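PDB 3QO8: seryl-tRNA synthetase, cytoplasmic from Candida albicans, which catalyses the ATP-dependent attachment of serine to tRNA(Ser), first forming seryl-adenylate and then transferring the serine to the acceptor end of the tRNA. Local coordinates for residues Tyr164-Gly169 / Asp288-Phe293; Gly174-Phe179 / Arg294-Glu299. One frame throughout, in Å; residues are numbered along the deposited sequence.

Contact 1 (Tyr164-Gly169 / Asp288-Phe293); sequences YDPERG and DAWGIF. With SSA (5'-O-(N-(L-seryl)-sulfamoyl)adenosine), chain B.
Pro166 and Trp290 join the two segments through apolar contact, their side chains crossing at about a right angle. CB of Pro166 comes within 3.5 Å of CZ2 of Trp290, so the rigid pyrrolidine meets the six-membered part of the indole. A second hydrophobic contact runs alongside: Tyr164 and Ile292 slide past each other in opposite directions, with CD1 of Tyr164 3.8 Å from CG2 of Ile292. This methyl is anti to the isoleucine's carbonyl carbon, a consequence of chi1 at 54°, and that setting turns it to the phenol ring. Leu158 and Leu180 also pack against both residues. Within 164-169, CD of Pro166 sits over the centre of the Tyr164 ring.

The hydroxyl of Tyr164 ends at the loop backbone, 3.5 Å from CA of Gly291, and also lies over one face of the Trp290 indole. Gly291 suits the spot because its positive phi would jam a side chain against the preceding carbonyl. Trp290, exposed and poorly ordered, is probably mobile; His155 also meets its ring.

Polar bonds hold the 164-169 side itself. Asp165 is the N-cap of helix 166-173: its OD1 accepts Arg168 N at 3.0 Å, nearly straight at 173° but from above the carboxylate plane. OD2 uses its syn lone pair for a salt bridge to Arg168 NH1 at 2.7 Å, and Arg168 NE pairs with Glu258 of the second subunit. Proline fits the first helical turn, where no backbone N-H is needed.

Beyond Ile292, Phe293 O lies 3.2 Å from C2 of the adenine of the bound seryl-sulfamoyl adenosine. Lying between antiparallel strands 269-278 and 297-307, segment 288-293 is part of the motif 2 loop of class II synthetases, beside the ATP pocket.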
ATOM      1  N   TYR A 164      13.387  -8.718  11.341  1.00 17.40           N
ATOM      2  CA  TYR A 164      12.556  -8.946  10.161  1.00 18.40           C
ATOM      3  C   TYR A 164      12.446 -10.426   9.903  1.00 21.77           C
ATOM      4  O   TYR A 164      13.157 -11.215  10.524  1.00 18.77           O
ATOM      5  CB  TYR A 164      13.064  -8.175   8.929  1.00 19.40           C
ATOM      6  CG  TYR A 164      14.064  -8.881   8.034  1.00 20.97           C
ATOM      7  CD1 TYR A 164      13.886  -8.886   6.657  1.00 19.38           C
ATOM      8  CD2 TYR A 164      15.204  -9.503   8.551  1.00 18.81           C
ATOM      9  CE1 TYR A 164      14.792  -9.507   5.807  1.00 20.58           C
ATOM     10  CE2 TYR A 164      16.130 -10.131   7.697  1.00 19.35           C
ATOM     11  CZ  TYR A 164      15.908 -10.128   6.326  1.00 21.31           C
ATOM     12  OH  TYR A 164      16.791 -10.741   5.451  1.00 28.76           O
ATOM     13  N   ASP A 165      11.531 -10.797   9.013  1.00 14.98           N
ATOM     14  CA  ASP A 165      11.288 -12.192   8.707  1.00 19.82           C
ATOM     15  C   ASP A 165      11.164 -12.388   7.201  1.00 23.07           C
ATOM     16  O   ASP A 165      10.074 -12.258   6.634  1.00 24.63           O
ATOM     17  CB  ASP A 165      10.003 -12.663   9.390  1.00 23.26           C
ATOM     18  CG  ASP A 165       9.958 -14.165   9.559  1.00 28.46           C
ATOM     19  OD1 ASP A 165      10.423 -14.892   8.642  1.00 22.35           O
ATOM     20  OD2 ASP A 165       9.466 -14.614  10.616  1.00 28.78           O
ATOM     21  N   PRO A 166      12.283 -12.690   6.537  1.00 17.13           N
ATOM     22  CA  PRO A 166      12.219 -12.914   5.092  1.00 18.39           C
ATOM     23  C   PRO A 166      11.636 -14.280   4.747  1.00 24.02           C
ATOM     24  O   PRO A 166      11.064 -14.449   3.672  1.00 21.29           O
ATOM     25  CB  PRO A 166      13.693 -12.854   4.657  1.00 19.51           C
ATOM     26  CG  PRO A 166      14.458 -13.300   5.888  1.00 19.33           C
ATOM     27  CD  PRO A 166      13.664 -12.733   7.060  1.00 16.65           C
ATOM     28  N   GLU A 167      11.785 -15.254   5.634  1.00 19.84           N
ATOM     29  CA  GLU A 167      11.310 -16.593   5.302  1.00 22.91           C
ATOM     30  C   GLU A 167       9.777 -16.637   5.232  1.00 24.23           C
ATOM     31  O   GLU A 167       9.202 -17.128   4.263  1.00 21.32           O
ATOM     32  CB  GLU A 167      11.856 -17.639   6.282  1.00 28.79           C
ATOM     33  CG  GLU A 167      11.293 -19.033   6.047  1.00 44.61           C
ATOM     34  CD  GLU A 167      12.152 -20.142   6.653  1.00 59.67           C
ATOM     35  OE1 GLU A 167      13.365 -19.914   6.884  1.00 57.35           O
ATOM     36  OE2 GLU A 167      11.605 -21.244   6.892  1.00 60.61           O
ATOM     37  N   ARG A 168       9.114 -16.117   6.259  1.00 22.24           N
ATOM     38  CA  ARG A 168       7.658 -16.098   6.261  1.00 23.79           C
ATOM     39  C   ARG A 168       7.161 -15.064   5.245  1.00 20.98           C
ATOM     40  O   ARG A 168       6.119 -15.244   4.618  1.00 22.23           O
ATOM     41  CB  ARG A 168       7.128 -15.820   7.674  1.00 16.31           C
ATOM     42  CG  ARG A 168       7.569 -16.885   8.685  1.00 21.80           C
ATOM     43  CD  ARG A 168       6.949 -16.650  10.054  1.00 24.63           C
ATOM     44  NE  ARG A 168       7.154 -17.773  10.969  1.00 25.01           N
ATOM     45  CZ  ARG A 168       8.134 -17.840  11.865  1.00 29.24           C
ATOM     46  NH1 ARG A 168       9.017 -16.857  11.963  1.00 29.78           N
ATOM     47  NH2 ARG A 168       8.233 -18.888  12.670  1.00 33.22           N
ATOM     48  N   GLY A 169       7.930 -13.994   5.069  1.00 18.96           N
ATOM     49  CA  GLY A 169       7.642 -13.023   4.032  1.00 17.80           C
ATOM     50  C   GLY A 169       7.556 -13.672   2.659  1.00 20.00           C
ATOM     51  O   GLY A 169       6.590 -13.477   1.929  1.00 22.19           O
ATOM     52  N   ASP A 288      20.798  -8.173  -5.212  1.00 71.64           N
ATOM     53  CA  ASP A 288      20.417  -7.761  -3.866  1.00 70.31           C
ATOM     54  C   ASP A 288      19.315  -8.684  -3.349  1.00 73.00           C
ATOM     55  O   ASP A 288      18.243  -8.232  -2.935  1.00 69.12           O
ATOM     56  CB  ASP A 288      19.963  -6.298  -3.861  1.00 65.50           C
ATOM     57  CG  ASP A 288      20.944  -5.376  -4.583  1.00 67.07           C
ATOM     58  OD1 ASP A 288      22.168  -5.477  -4.328  1.00 65.62           O
ATOM     59  OD2 ASP A 288      20.486  -4.556  -5.415  1.00 59.53           O
ATOM     60  N   ALA A 289      19.606  -9.984  -3.371  1.00 75.57           N
ATOM     61  CA  ALA A 289      18.612 -11.033  -3.136  1.00 73.73           C
ATOM     62  C   ALA A 289      18.035 -11.062  -1.723  1.00 69.35           C
ATOM     63  O   ALA A 289      16.829 -11.248  -1.538  1.00 69.60           O
ATOM     64  CB  ALA A 289      19.201 -12.398  -3.492  1.00 71.37           C
ATOM     65  N   TRP A 290      18.894 -10.891  -0.727  1.00 66.79           N
ATOM     66  CA  TRP A 290      18.455 -11.012   0.655  1.00 68.12           C
ATOM     67  C   TRP A 290      18.540  -9.669   1.378  1.00 53.21           C
ATOM     68  O   TRP A 290      19.378  -8.821   1.057  1.00 53.74           O
ATOM     69  CB  TRP A 290      19.260 -12.094   1.379  1.00 82.16           C
ATOM     70  CG  TRP A 290      18.435 -13.018   2.259  1.00 92.58           C
ATOM     71  CD1 TRP A 290      18.708 -13.372   3.552  1.00 95.33           C
ATOM     72  CD2 TRP A 290      17.219 -13.700   1.907  1.00 93.81           C
ATOM     73  NE1 TRP A 290      17.742 -14.231   4.023  1.00 93.82           N
ATOM     74  CE2 TRP A 290      16.818 -14.448   3.035  1.00 90.96           C
ATOM     75  CE3 TRP A 290      16.434 -13.753   0.750  1.00 93.04           C
ATOM     76  CZ2 TRP A 290      15.666 -15.240   3.038  1.00 84.55           C
ATOM     77  CZ3 TRP A 290      15.286 -14.539   0.758  1.00 85.44           C
ATOM     78  CH2 TRP A 290      14.916 -15.270   1.894  1.00 80.47           C
ATOM     79  N   GLY A 291      17.642  -9.479   2.336  1.00 33.34           N
ATOM     80  CA  GLY A 291      17.549  -8.232   3.072  1.00 22.74           C
ATOM     81  C   GLY A 291      16.447  -7.332   2.552  1.00 16.18           C
ATOM     82  O   GLY A 291      15.676  -7.721   1.661  1.00 20.44           O
ATOM     83  N   ILE A 292      16.371  -6.118   3.098  1.00 17.10           N
ATOM     84  CA  ILE A 292      15.324  -5.168   2.714  1.00 14.97           C
ATOM     85  C   ILE A 292      15.952  -3.988   1.972  1.00 20.15           C
ATOM     86  O   ILE A 292      15.451  -2.859   2.022  1.00 18.80           O
ATOM     87  CB  ILE A 292      14.530  -4.662   3.941  1.00 16.70           C
ATOM     88  CG1 ILE A 292      15.476  -4.089   5.001  1.00 14.04           C
ATOM     89  CG2 ILE A 292      13.698  -5.792   4.528  1.00 22.13           C
ATOM     90  CD1 ILE A 292      14.752  -3.462   6.183  1.00 14.00           C
ATOM     91  N   PHE A 293      17.059  -4.263   1.289  1.00 16.64           N
ATOM     92  CA  PHE A 293      17.772  -3.239   0.541  1.00 14.84           C
ATOM     93  C   PHE A 293      17.060  -2.952  -0.760  1.00 16.33           C
ATOM     94  O   PHE A 293      16.900  -1.801  -1.142  1.00 15.05           O
ATOM     95  CB  PHE A 293      19.226  -3.672   0.259  1.00 19.08           C
ATOM     96  CG  PHE A 293      20.005  -2.667  -0.561  1.00 20.52           C
ATOM     97  CD1 PHE A 293      20.766  -1.687   0.060  1.00 19.74           C
ATOM     98  CD2 PHE A 293      19.951  -2.690  -1.944  1.00 20.75           C
ATOM     99  CE1 PHE A 293      21.479  -0.759  -0.691  1.00 16.53           C
ATOM    100  CE2 PHE A 293      20.653  -1.764  -2.699  1.00 21.43           C
ATOM    101  CZ  PHE A 293      21.419  -0.793  -2.066  1.00 19.21           C
TER
HETATM  102  N10 SSA B 486      11.079  10.394  -6.426  1.00 14.59           N
HETATM  103  CA  SSA B 486      12.488  10.090  -6.665  1.00 22.33           C
HETATM  104  CB  SSA B 486      13.345  10.655  -5.533  1.00 20.82           C
HETATM  105  OG  SSA B 486      13.123   9.916  -4.315  1.00 20.31           O
HETATM  106  C9  SSA B 486      12.692   8.606  -6.774  1.00 23.30           C
HETATM  107  O9  SSA B 486      11.780   7.815  -6.560  1.00 18.85           O
HETATM  108  N8  SSA B 486      13.916   8.209  -7.107  1.00 16.25           N
HETATM  109  S1  SSA B 486      14.407   6.689  -6.977  1.00 20.78           S
HETATM  110  O1S SSA B 486      13.795   5.814  -7.935  1.00 18.88           O
HETATM  111  O2S SSA B 486      15.824   6.661  -7.127  1.00 19.97           O
HETATM  112  O5' SSA B 486      14.103   6.172  -5.558  1.00 18.15           O
HETATM  113  C5' SSA B 486      14.519   6.894  -4.412  1.00 15.62           C
HETATM  114  C4' SSA B 486      15.190   5.934  -3.424  1.00 18.17           C
HETATM  115  O4' SSA B 486      14.327   4.874  -2.996  1.00 18.07           O
HETATM  116  C3' SSA B 486      16.398   5.220  -3.989  1.00 17.98           C
HETATM  117  O3' SSA B 486      17.530   6.103  -3.996  1.00 17.45           O
HETATM  118  C2' SSA B 486      16.532   4.061  -3.010  1.00 19.10           C
HETATM  119  O2' SSA B 486      17.160   4.503  -1.791  1.00 18.77           O
HETATM  120  C1' SSA B 486      15.080   3.708  -2.685  1.00 15.27           C
HETATM  121  N9  SSA B 486      14.623   2.586  -3.531  1.00 18.06           N
HETATM  122  C8  SSA B 486      14.408   2.607  -4.856  1.00 17.51           C
HETATM  123  N7  SSA B 486      14.012   1.377  -5.249  1.00 17.60           N
HETATM  124  C5  SSA B 486      13.976   0.598  -4.152  1.00 20.02           C
HETATM  125  C6  SSA B 486      13.639  -0.725  -3.938  1.00 18.94           C
HETATM  126  N6  SSA B 486      13.257  -1.482  -4.989  1.00 15.67           N
HETATM  127  N1  SSA B 486      13.699  -1.232  -2.685  1.00 15.97           N
HETATM  128  C2  SSA B 486      14.082  -0.465  -1.658  1.00 19.65           C
HETATM  129  N3  SSA B 486      14.404   0.823  -1.834  1.00 16.94           N
HETATM  130  C4  SSA B 486      14.369   1.364  -3.073  1.00 16.74           C

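Contact 2 (Gly174-Phe179 / Arg294-Glu299); sequences GHRGYF and RVHAFE. With SSA (5'-O-(N-(L-seryl)-sulfamoyl)adenosine), chain B.
Behind the adenine site of this class II core, Arg176 and Tyr178 reach from the loop after helix 166-173 to two carbonyls, Arg294 O just before strand 297-307 and Ala297 O at its start. Arg176 NH2 donates to Arg294 O at 3.0 Å, a bent bond (132°) from above the carbonyl plane. CG of Arg294 lies over a face of the same guanidinium, whose NH1 binds the carbonyls of Ser284 and Lys287, a span that suits a long arginine. Nearer the backbone, CD of Arg176 makes a CH-pi contact with His296, 4.0 Å from the ring centroid; His296 ND1 is hydrogen-bonded to Arg279 O.

Arg176 is third in a type II turn from Gly174 to Gly177. Opposite it runs the arginine-xxx-phenylalanine end of motif 2, Arg294 and Phe298. Val295 reads the adenine of bound 5'-O-(N-(L-seryl)-sulfamoyl)adenosine by its backbone: Val295 N donates to adenine N1 at 2.9 Å, almost straight (170°), and Val295 O accepts from N6. Phe298 spreads its ring over the base, CE2 3.4 Å from adenine C5. Arg294 NH1 forms a salt bridge with Glu281.

CG of Tyr178 sits between backbone N and carbonyl carbon (chi1 63°), sending the ring toward 294-299, where CE2 touches Val295 CG1 at 3.7 Å. Tyrosine adds to this apolar ring a hydroxyl that donates to Ala297 O at 2.6 Å and accepts from a water also donating to Glu299 OE2. Another water joins Arg176 O to His296 N.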
ATOM      1  N   GLY A 174       5.865 -13.934  -1.833  1.00 24.54           N
ATOM      2  CA  GLY A 174       6.743 -14.282  -2.945  1.00 26.26           C
ATOM      3  C   GLY A 174       8.091 -13.601  -2.771  1.00 23.94           C
ATOM      4  O   GLY A 174       8.375 -13.032  -1.714  1.00 21.37           O
ATOM      5  N   HIS A 175       8.922 -13.643  -3.810  1.00 21.73           N
ATOM      6  CA  HIS A 175      10.287 -13.122  -3.724  1.00 19.98           C
ATOM      7  C   HIS A 175      10.384 -11.695  -3.202  1.00 17.54           C
ATOM      8  O   HIS A 175       9.604 -10.827  -3.590  1.00 15.30           O
ATOM      9  CB  HIS A 175      10.990 -13.240  -5.083  1.00 33.92           C
ATOM     10  CG  HIS A 175      11.324 -14.651  -5.465  1.00 56.25           C
ATOM     11  ND1 HIS A 175      11.643 -15.618  -4.535  1.00 63.91           N
ATOM     12  CD2 HIS A 175      11.384 -15.259  -6.675  1.00 63.15           C
ATOM     13  CE1 HIS A 175      11.891 -16.758  -5.155  1.00 66.86           C
ATOM     14  NE2 HIS A 175      11.739 -16.569  -6.454  1.00 64.85           N
ATOM     15  N   ARG A 176      11.373 -11.472  -2.337  1.00 16.73           N
ATOM     16  CA  ARG A 176      11.624 -10.189  -1.672  1.00 18.91           C
ATOM     17  C   ARG A 176      10.584  -9.819  -0.606  1.00 20.38           C
ATOM     18  O   ARG A 176      10.702  -8.767   0.023  1.00 20.25           O
ATOM     19  CB  ARG A 176      11.777  -9.037  -2.673  1.00 17.41           C
ATOM     20  CG  ARG A 176      12.761  -9.327  -3.810  1.00 24.66           C
ATOM     21  CD  ARG A 176      12.949  -8.085  -4.661  1.00 33.63           C
ATOM     22  NE  ARG A 176      13.789  -8.316  -5.842  1.00 36.48           N
ATOM     23  CZ  ARG A 176      15.114  -8.234  -5.842  1.00 37.87           C
ATOM     24  NH1 ARG A 176      15.791  -8.451  -6.968  1.00 47.54           N
ATOM     25  NH2 ARG A 176      15.768  -7.945  -4.721  1.00 29.63           N
ATOM     26  N   GLY A 177       9.588 -10.671  -0.391  1.00 17.97           N
ATOM     27  CA  GLY A 177       8.564 -10.371   0.605  1.00 18.07           C
ATOM     28  C   GLY A 177       9.131 -10.369   2.008  1.00 19.23           C
ATOM     29  O   GLY A 177      10.025 -11.144   2.294  1.00 18.49           O
ATOM     30  N   TYR A 178       8.608  -9.523   2.899  1.00 17.44           N
ATOM     31  CA  TYR A 178       9.113  -9.484   4.270  1.00 17.25           C
ATOM     32  C   TYR A 178       8.092  -8.940   5.249  1.00 15.00           C
ATOM     33  O   TYR A 178       7.219  -8.149   4.876  1.00 16.03           O
ATOM     34  CB  TYR A 178      10.375  -8.612   4.374  1.00 13.58           C
ATOM     35  CG  TYR A 178      10.136  -7.151   4.034  1.00 16.91           C
ATOM     36  CD1 TYR A 178       9.973  -6.196   5.034  1.00 18.54           C
ATOM     37  CD2 TYR A 178      10.073  -6.729   2.709  1.00 17.25           C
ATOM     38  CE1 TYR A 178       9.752  -4.856   4.718  1.00 22.51           C
ATOM     39  CE2 TYR A 178       9.858  -5.396   2.388  1.00 17.50           C
ATOM     40  CZ  TYR A 178       9.700  -4.467   3.392  1.00 20.51           C
ATOM     41  OH  TYR A 178       9.498  -3.142   3.063  1.00 17.96           O
ATOM     42  N   PHE A 179       8.221  -9.374   6.500  1.00 15.28           N
ATOM     43  CA  PHE A 179       7.591  -8.702   7.634  1.00 14.45           C
ATOM     44  C   PHE A 179       8.707  -7.964   8.355  1.00 18.93           C
ATOM     45  O   PHE A 179       9.827  -8.465   8.403  1.00 18.38           O
ATOM     46  CB  PHE A 179       7.045  -9.720   8.625  1.00 14.46           C
ATOM     47  CG  PHE A 179       5.838 -10.480   8.147  1.00 19.11           C
ATOM     48  CD1 PHE A 179       4.587 -10.241   8.715  1.00 14.23           C
ATOM     49  CD2 PHE A 179       5.955 -11.461   7.168  1.00 19.99           C
ATOM     50  CE1 PHE A 179       3.467 -10.949   8.298  1.00 18.79           C
ATOM     51  CE2 PHE A 179       4.843 -12.175   6.743  1.00 21.74           C
ATOM     52  CZ  PHE A 179       3.589 -11.919   7.309  1.00 19.89           C
ATOM     53  N   ARG A 294      16.649  -4.008  -1.451  1.00 15.48           N
ATOM     54  CA  ARG A 294      15.920  -3.860  -2.696  1.00 15.96           C
ATOM     55  C   ARG A 294      14.696  -4.747  -2.630  1.00 19.53           C
ATOM     56  O   ARG A 294      14.809  -5.971  -2.740  1.00 18.45           O
ATOM     57  CB  ARG A 294      16.770  -4.275  -3.908  1.00 15.94           C
ATOM     58  CG  ARG A 294      16.000  -4.115  -5.215  1.00 19.60           C
ATOM     59  CD  ARG A 294      16.811  -4.523  -6.452  1.00 29.77           C
ATOM     60  NE  ARG A 294      17.975  -3.671  -6.623  1.00 41.04           N
ATOM     61  CZ  ARG A 294      17.936  -2.434  -7.112  1.00 54.47           C
ATOM     62  NH1 ARG A 294      16.777  -1.900  -7.487  1.00 53.80           N
ATOM     63  NH2 ARG A 294      19.058  -1.731  -7.228  1.00 55.85           N
ATOM     64  N   VAL A 295      13.532  -4.129  -2.434  1.00 16.41           N
ATOM     65  CA  VAL A 295      12.293  -4.872  -2.203  1.00 13.44           C
ATOM     66  C   VAL A 295      11.183  -4.352  -3.098  1.00 14.81           C
ATOM     67  O   VAL A 295      11.386  -3.397  -3.840  1.00 17.87           O
ATOM     68  CB  VAL A 295      11.860  -4.773  -0.727  1.00 16.51           C
ATOM     69  CG1 VAL A 295      12.792  -5.612   0.166  1.00 17.29           C
ATOM     70  CG2 VAL A 295      11.843  -3.302  -0.280  1.00 16.52           C
ATOM     71  N   HIS A 296      10.008  -4.984  -3.041  1.00 12.82           N
ATOM     72  CA  HIS A 296       8.884  -4.588  -3.900  1.00 11.65           C
ATOM     73  C   HIS A 296       8.001  -3.515  -3.254  1.00 15.59           C
ATOM     74  O   HIS A 296       7.220  -2.869  -3.939  1.00 18.78           O
ATOM     75  CB  HIS A 296       8.010  -5.798  -4.264  1.00 14.14           C
ATOM     76  CG  HIS A 296       8.691  -6.779  -5.171  1.00 17.40           C
ATOM     77  ND1 HIS A 296       9.078  -6.459  -6.457  1.00 20.61           N
ATOM     78  CD2 HIS A 296       9.066  -8.065  -4.972  1.00 21.71           C
ATOM     79  CE1 HIS A 296       9.672  -7.506  -7.008  1.00 22.48           C
ATOM     80  NE2 HIS A 296       9.671  -8.493  -6.131  1.00 24.81           N
ATOM     81  N   ALA A 297       8.122  -3.348  -1.940  1.00 12.73           N
ATOM     82  CA  ALA A 297       7.310  -2.386  -1.178  1.00 14.86           C
ATOM     83  C   ALA A 297       8.198  -1.773  -0.116  1.00 12.29           C
ATOM     84  O   ALA A 297       8.899  -2.495   0.596  1.00 16.05           O
ATOM     85  CB  ALA A 297       6.098  -3.092  -0.513  1.00 16.50           C
ATOM     86  N   PHE A 298       8.219  -0.449  -0.033  1.00 13.08           N
ATOM     87  CA  PHE A 298       9.045   0.229   0.965  1.00 14.12           C
ATOM     88  C   PHE A 298       8.456   1.593   1.265  1.00 14.66           C
ATOM     89  O   PHE A 298       7.632   2.097   0.489  1.00 13.19           O
ATOM     90  CB  PHE A 298      10.525   0.333   0.503  1.00 14.10           C
ATOM     91  CG  PHE A 298      10.730   1.154  -0.749  1.00 16.25           C
ATOM     92  CD1 PHE A 298      11.019   2.507  -0.672  1.00 14.43           C
ATOM     93  CD2 PHE A 298      10.639   0.564  -2.006  1.00 14.04           C
ATOM     94  CE1 PHE A 298      11.220   3.264  -1.835  1.00 17.75           C
ATOM     95  CE2 PHE A 298      10.809   1.304  -3.162  1.00 17.51           C
ATOM     96  CZ  PHE A 298      11.110   2.655  -3.087  1.00 18.86           C
ATOM     97  N   GLU A 299       8.833   2.172   2.402  1.00 14.90           N
ATOM     98  CA  GLU A 299       8.400   3.535   2.733  1.00 13.66           C
ATOM     99  C   GLU A 299       9.454   4.573   2.351  1.00 17.20           C
ATOM    100  O   GLU A 299      10.647   4.280   2.351  1.00 13.13           O
ATOM    101  CB  GLU A 299       8.062   3.657   4.224  1.00 10.12           C
ATOM    102  CG  GLU A 299       6.735   2.943   4.610  1.00 14.36           C
ATOM    103  CD  GLU A 299       6.838   1.433   4.475  1.00 21.32           C
ATOM    104  OE1 GLU A 299       7.625   0.823   5.225  1.00 18.53           O
ATOM    105  OE2 GLU A 299       6.133   0.856   3.620  1.00 19.21           O
TER
HETATM  106  N10 SSA B 486      11.079  10.394  -6.426  1.00 14.59           N
HETATM  107  CA  SSA B 486      12.488  10.090  -6.665  1.00 22.33           C
HETATM  108  CB  SSA B 486      13.345  10.655  -5.533  1.00 20.82           C
HETATM  109  OG  SSA B 486      13.123   9.916  -4.315  1.00 20.31           O
HETATM  110  C9  SSA B 486      12.692   8.606  -6.774  1.00 23.30           C
HETATM  111  O9  SSA B 486      11.780   7.815  -6.560  1.00 18.85           O
HETATM  112  N8  SSA B 486      13.916   8.209  -7.107  1.00 16.25           N
HETATM  113  S1  SSA B 486      14.407   6.689  -6.977  1.00 20.78           S
HETATM  114  O1S SSA B 486      13.795   5.814  -7.935  1.00 18.88           O
HETATM  115  O2S SSA B 486      15.824   6.661  -7.127  1.00 19.97           O
HETATM  116  O5' SSA B 486      14.103   6.172  -5.558  1.00 18.15           O
HETATM  117  C5' SSA B 486      14.519   6.894  -4.412  1.00 15.62           C
HETATM  118  C4' SSA B 486      15.190   5.934  -3.424  1.00 18.17           C
HETATM  119  O4' SSA B 486      14.327   4.874  -2.996  1.00 18.07           O
HETATM  120  C3' SSA B 486      16.398   5.220  -3.989  1.00 17.98           C
HETATM  121  O3' SSA B 486      17.530   6.103  -3.996  1.00 17.45           O
HETATM  122  C2' SSA B 486      16.532   4.061  -3.010  1.00 19.10           C
HETATM  123  O2' SSA B 486      17.160   4.503  -1.791  1.00 18.77           O
HETATM  124  C1' SSA B 486      15.080   3.708  -2.685  1.00 15.27           C
HETATM  125  N9  SSA B 486      14.623   2.586  -3.531  1.00 18.06           N
HETATM  126  C8  SSA B 486      14.408   2.607  -4.856  1.00 17.51           C
HETATM  127  N7  SSA B 486      14.012   1.377  -5.249  1.00 17.60           N
HETATM  128  C5  SSA B 486      13.976   0.598  -4.152  1.00 20.02           C
HETATM  129  C6  SSA B 486      13.639  -0.725  -3.938  1.00 18.94           C
HETATM  130  N6  SSA B 486      13.257  -1.482  -4.989  1.00 15.67           N
HETATM  131  N1  SSA B 486      13.699  -1.232  -2.685  1.00 15.97           N
HETATM  132  C2  SSA B 486      14.082  -0.465  -1.658  1.00 19.65           C
HETATM  133  N3  SSA B 486      14.404   0.823  -1.834  1.00 16.94           N
HETATM  134  C4  SSA B 486      14.369   1.364  -3.073  1.00 16.74           C
HETATM  135  O   HOH W   1       9.080  -6.775  -1.024  1.00 19.74           O
HETATM  136  O   HOH W   2       6.580  -1.722   3.257  1.00 28.35           O

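Both contacts dock the region around helix 166-173 onto motif 2, and their segments alternate along the chain. Contact 1 holds the motif 2 loop with a mostly buried, apolar interface that has an exposed tryptophan at its margin. Contact 2 meets the end of that loop and the beginning of the returning strand, is only partly buried, and relies on hydrogen bonds to carbonyls and on waters. The ligand follows this division: it comes near one carbonyl of contact 1, whereas contact 2 hydrogen-bonds to the adenine and stacks Phe298 on it. Their centres lie about 7 Å apart, and a salt bridge from Asp288 OD2 to Arg294 NE (2.9 Å) ties them together. Each also reaches the second subunit.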